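Local structure of tonb-dependent siderophore receptor (Acinetobacter baumannii, 5FP1) at residues 295-307 with 314-326. The protein is an outer-membrane TonB-dependent receptor that probably binds iron-loaded siderophores, possibly ferric enterobactin, and takes them up from the environment. Residues are numbered along the deposited sequence; the frame is centred on the assembly and turned at random.
Sequences SKNDYVWTNPDDS and GLVWHRLNSAITD. With C8E ((hydroxyethyloxy)tri(ethyloxy)octane), chain D; PO4 (phosphate ion), chain B.
Tyr299 and Trp301 lean from strand 284-304 across to Ala323 and Asn321 of strand 315-341, in an antiparallel beta hairpin of the TonB-dependent receptor barrel. Both aromatic CG atoms sit between the backbone N and the carbonyl carbon (chi1 69° and 65°), a rotation that lays each ring over the neighbouring strand. The small Ala323 suits the ring of Tyr299: its CB lies 3.4 Å from Tyr299 CZ, while its backbone N sits over one ring face, toward the rim. Asn321 CB makes a CH-pi contact over the five-membered ring of Trp301, 3.9 Å from the centroid. On this side Trp301 also touches Asn81 of the plug, consistent with this face being turned to the barrel interior.

On the other face, with Lys296, Asp298 and Ser322, the side chains of Val300, Leu320 and Ile324 supply apolar surface among polar neighbours. Val300 CG1 meets Leu320 CD1 at 3.6 Å, and Ile324 packs against the alkyl tail of a bound detergent, as expected of a surface turned to the membrane. Asp298 lies alongside Ile324, its OD1 hydrogen-bonded to Tyr365.

Beyond the regular pairing, Asp305 replaces a backbone carbonyl with its side chain: OD1 accepts from Trp317 N at 2.8 Å, while Asp305 N donates to Trp317 O. Arg319, long and bent at chi2, reaches Asp306, just past the end of the first strand. Its NE donates to Leu320 O, which helps fix the direction of the guanidinium, and NH1 forms a salt bridge with Asp306. A phosphate, probably from the crystallisation liquor and also held by His700, accepts a weak bond from the same NH1. The carboxylate and guanidinium planes stand 77° apart; Arg319 NH1 meets Asp306 OD2 from above the carboxylate plane, at 2.9 Å, while OD2 lies near the guanidinium plane.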
# COMPACT_ATOMS: atom_id res chain seq x y z
N SER A 295 16.55 3.66 1.26
CA SER A 295 15.46 3.44 2.20
C SER A 295 15.98 2.71 3.44
O SER A 295 16.56 1.62 3.32
CB SER A 295 14.35 2.61 1.53
OG SER A 295 13.22 2.48 2.39
N LYS A 296 15.79 3.33 4.60
CA LYS A 296 16.20 2.76 5.88
C LYS A 296 15.02 2.56 6.80
O LYS A 296 14.09 3.36 6.80
CB LYS A 296 17.23 3.67 6.56
CG LYS A 296 18.44 3.90 5.67
CD LYS A 296 19.49 4.84 6.28
CE LYS A 296 20.14 4.19 7.48
NZ LYS A 296 21.53 4.70 7.68
N ASN A 297 15.07 1.50 7.59
CA ASN A 297 14.04 1.19 8.55
C ASN A 297 14.72 0.58 9.76
O ASN A 297 15.57 -0.32 9.62
CB ASN A 297 13.04 0.20 7.89
CG ASN A 297 11.73 0.05 8.64
OD1 ASN A 297 11.34 0.85 9.52
ND2 ASN A 297 10.98 -1.00 8.24
N ASP A 298 14.37 1.07 10.93
CA ASP A 298 15.02 0.65 12.17
C ASP A 298 13.94 0.65 13.23
O ASP A 298 13.38 1.70 13.54
CB ASP A 298 16.14 1.66 12.51
CG ASP A 298 16.97 1.25 13.71
OD1 ASP A 298 16.82 0.14 14.24
OD2 ASP A 298 17.82 2.06 14.13
N TYR A 299 13.58 -0.53 13.72
CA TYR A 299 12.44 -0.63 14.59
C TYR A 299 12.48 -1.75 15.62
O TYR A 299 13.12 -2.80 15.42
CB TYR A 299 11.14 -0.74 13.78
CG TYR A 299 10.94 -2.02 13.02
CD1 TYR A 299 10.56 -3.20 13.66
CD2 TYR A 299 11.09 -2.06 11.64
CE1 TYR A 299 10.35 -4.37 12.96
CE2 TYR A 299 10.90 -3.23 10.93
CZ TYR A 299 10.54 -4.39 11.59
OH TYR A 299 10.38 -5.55 10.85
N VAL A 300 11.78 -1.48 16.71
CA VAL A 300 11.44 -2.44 17.76
C VAL A 300 10.00 -2.18 18.15
O VAL A 300 9.65 -1.05 18.53
CB VAL A 300 12.32 -2.26 19.02
CG1 VAL A 300 11.76 -3.08 20.18
CG2 VAL A 300 13.75 -2.66 18.73
N TRP A 301 9.13 -3.17 18.03
CA TRP A 301 7.74 -3.00 18.43
C TRP A 301 7.21 -4.26 19.10
O TRP A 301 7.85 -5.34 19.06
CB TRP A 301 6.83 -2.53 17.27
CG TRP A 301 6.70 -3.49 16.22
CD1 TRP A 301 7.54 -3.64 15.13
CD2 TRP A 301 5.71 -4.52 16.10
NE1 TRP A 301 7.13 -4.70 14.37
CE2 TRP A 301 6.01 -5.26 14.93
CE3 TRP A 301 4.61 -4.91 16.87
CZ2 TRP A 301 5.23 -6.35 14.51
CZ3 TRP A 301 3.84 -5.98 16.45
CH2 TRP A 301 4.16 -6.70 15.30
N THR A 302 6.05 -4.12 19.74
CA THR A 302 5.52 -5.15 20.61
C THR A 302 4.38 -5.92 20.02
O THR A 302 3.35 -5.35 19.65
CB THR A 302 5.05 -4.55 21.95
OG1 THR A 302 6.16 -3.95 22.62
CG2 THR A 302 4.44 -5.62 22.82
N ASN A 303 4.55 -7.24 19.98
CA ASN A 303 3.45 -8.17 19.74
C ASN A 303 2.78 -8.45 21.11
O ASN A 303 3.45 -8.91 22.04
CB ASN A 303 4.01 -9.44 19.08
CG ASN A 303 3.03 -10.61 19.00
OD1 ASN A 303 2.03 -10.71 19.72
ND2 ASN A 303 3.37 -11.57 18.15
N PRO A 304 1.48 -8.14 21.25
CA PRO A 304 0.82 -8.31 22.56
C PRO A 304 0.56 -9.80 22.89
O PRO A 304 -0.40 -10.42 22.42
CB PRO A 304 -0.49 -7.54 22.38
CG PRO A 304 -0.82 -7.76 20.93
CD PRO A 304 0.53 -7.68 20.22
N ASP A 305 1.51 -10.36 23.64
CA ASP A 305 1.47 -11.70 24.25
C ASP A 305 1.89 -12.88 23.37
O ASP A 305 2.20 -13.93 23.90
CB ASP A 305 0.15 -12.02 24.94
CG ASP A 305 0.36 -12.95 26.13
OD1 ASP A 305 1.30 -12.66 26.91
OD2 ASP A 305 -0.41 -13.94 26.31
N ASP A 306 1.91 -12.71 22.05
CA ASP A 306 2.46 -13.75 21.16
C ASP A 306 1.79 -15.10 21.42
O ASP A 306 2.44 -16.14 21.43
CB ASP A 306 3.95 -13.84 21.40
CG ASP A 306 4.69 -14.55 20.27
OD1 ASP A 306 4.19 -14.61 19.14
OD2 ASP A 306 5.80 -14.99 20.52
N SER A 307 0.48 -15.06 21.70
CA SER A 307 -0.35 -16.25 21.95
C SER A 307 0.17 -17.14 23.09
O SER A 307 -0.08 -18.33 23.12
CB SER A 307 -0.54 -17.08 20.66
OG SER A 307 -1.06 -16.25 19.62
N GLY A 314 -4.83 -12.36 32.83
CA GLY A 314 -4.92 -10.92 32.93
C GLY A 314 -3.60 -10.17 32.70
O GLY A 314 -3.46 -9.02 33.12
N LEU A 315 -2.68 -10.81 32.00
CA LEU A 315 -1.37 -10.24 31.73
C LEU A 315 -1.04 -10.29 30.21
O LEU A 315 -1.60 -11.08 29.46
CB LEU A 315 -0.30 -10.97 32.55
CG LEU A 315 -0.41 -10.81 34.09
CD1 LEU A 315 0.56 -11.76 34.77
CD2 LEU A 315 -0.17 -9.37 34.49
N VAL A 316 -0.12 -9.43 29.79
CA VAL A 316 0.37 -9.38 28.41
C VAL A 316 1.87 -9.28 28.40
O VAL A 316 2.44 -8.31 28.95
CB VAL A 316 -0.21 -8.16 27.66
CG1 VAL A 316 0.41 -7.99 26.25
CG2 VAL A 316 -1.70 -8.28 27.55
N TRP A 317 2.52 -10.25 27.76
CA TRP A 317 3.96 -10.28 27.58
C TRP A 317 4.37 -9.41 26.40
O TRP A 317 3.79 -9.52 25.33
CB TRP A 317 4.41 -11.71 27.30
CG TRP A 317 5.87 -11.88 27.02
CD1 TRP A 317 6.90 -11.46 27.80
CD2 TRP A 317 6.47 -12.55 25.90
NE1 TRP A 317 8.10 -11.80 27.23
CE2 TRP A 317 7.86 -12.47 26.06
CE3 TRP A 317 5.96 -13.22 24.80
CZ2 TRP A 317 8.76 -13.04 25.15
CZ3 TRP A 317 6.86 -13.79 23.89
CH2 TRP A 317 8.23 -13.69 24.08
N HIS A 318 5.36 -8.54 26.60
CA HIS A 318 5.82 -7.62 25.55
C HIS A 318 6.79 -8.32 24.58
O HIS A 318 7.97 -7.99 24.56
CB HIS A 318 6.58 -6.43 26.12
CG HIS A 318 5.80 -5.51 27.01
ND1 HIS A 318 4.73 -4.76 26.57
CD2 HIS A 318 5.99 -5.17 28.31
CE1 HIS A 318 4.29 -4.00 27.56
NE2 HIS A 318 5.03 -4.24 28.63
N ARG A 319 6.29 -9.24 23.74
CA ARG A 319 7.09 -9.91 22.72
C ARG A 319 7.73 -8.89 21.81
O ARG A 319 7.06 -7.98 21.35
CB ARG A 319 6.22 -10.87 21.89
CG ARG A 319 6.83 -11.32 20.58
CD ARG A 319 8.09 -12.18 20.70
NE ARG A 319 8.76 -12.18 19.39
CZ ARG A 319 8.55 -13.04 18.40
NH1 ARG A 319 7.77 -14.08 18.55
NH2 ARG A 319 9.17 -12.85 17.25
N LEU A 320 9.03 -9.02 21.59
CA LEU A 320 9.78 -8.06 20.77
C LEU A 320 9.87 -8.54 19.31
O LEU A 320 10.19 -9.70 19.06
CB LEU A 320 11.21 -7.86 21.33
CG LEU A 320 12.10 -6.85 20.59
CD1 LEU A 320 12.99 -6.11 21.60
CD2 LEU A 320 12.94 -7.51 19.52
N ASN A 321 9.58 -7.62 18.40
CA ASN A 321 9.80 -7.75 16.97
C ASN A 321 10.71 -6.60 16.56
O ASN A 321 10.57 -5.47 17.06
CB ASN A 321 8.50 -7.65 16.17
CG ASN A 321 7.60 -8.90 16.35
OD1 ASN A 321 8.07 -10.01 16.46
ND2 ASN A 321 6.35 -8.69 16.38
N SER A 322 11.68 -6.88 15.70
CA SER A 322 12.63 -5.88 15.30
C SER A 322 13.19 -6.17 13.92
O SER A 322 13.12 -7.30 13.42
CB SER A 322 13.80 -5.79 16.28
OG SER A 322 14.70 -6.87 16.10
N ALA A 323 13.72 -5.11 13.31
CA ALA A 323 14.56 -5.22 12.11
C ALA A 323 15.35 -3.93 11.93
O ALA A 323 14.96 -2.87 12.40
CB ALA A 323 13.71 -5.47 10.87
N ILE A 324 16.46 -4.04 11.21
CA ILE A 324 17.26 -2.91 10.80
C ILE A 324 17.59 -3.15 9.34
O ILE A 324 18.28 -4.13 9.02
CB ILE A 324 18.60 -2.81 11.56
CG1 ILE A 324 18.40 -2.92 13.08
CG2 ILE A 324 19.32 -1.51 11.19
CD1 ILE A 324 19.69 -3.23 13.84
N THR A 325 17.07 -2.33 8.45
CA THR A 325 17.30 -2.52 7.04
C THR A 325 17.88 -1.26 6.41
O THR A 325 17.51 -0.13 6.78
CB THR A 325 16.04 -2.94 6.25
OG1 THR A 325 14.99 -1.95 6.36
CG2 THR A 325 15.54 -4.30 6.76
N ASP A 326 18.69 -1.48 5.39
CA ASP A 326 19.28 -0.38 4.62
C ASP A 326 19.35 -0.82 3.18
O ASP A 326 20.06 -1.76 2.83
CB ASP A 326 20.67 -0.06 5.15
CG ASP A 326 21.29 1.18 4.49
OD1 ASP A 326 20.91 1.54 3.37
OD2 ASP A 326 22.19 1.77 5.08
C1 C8E D . 21.62 -2.05 8.00
C2 C8E D . 21.53 -3.42 8.62
C3 C8E D . 22.69 -3.58 9.61
C4 C8E D . 22.21 -4.15 10.93
C5 C8E D . 23.32 -4.89 11.67
C6 C8E D . 24.55 -4.03 11.92
C7 C8E D . 25.57 -4.85 12.69
C8 C8E D . 26.22 -4.06 13.81
O9 C8E D . 27.14 -4.92 14.48
P PO4 B . 5.75 -16.30 16.59
O1 PO4 B . 5.39 -16.90 17.93
O2 PO4 B . 5.62 -14.79 16.72
O3 PO4 B . 4.81 -16.80 15.50
O4 PO4 B . 7.18 -16.66 16.24
O HOH W 1 15.14 -0.64 3.98
O HOH W 2 12.35 -2.75 6.27
O HOH W 3 10.26 -7.99 12.52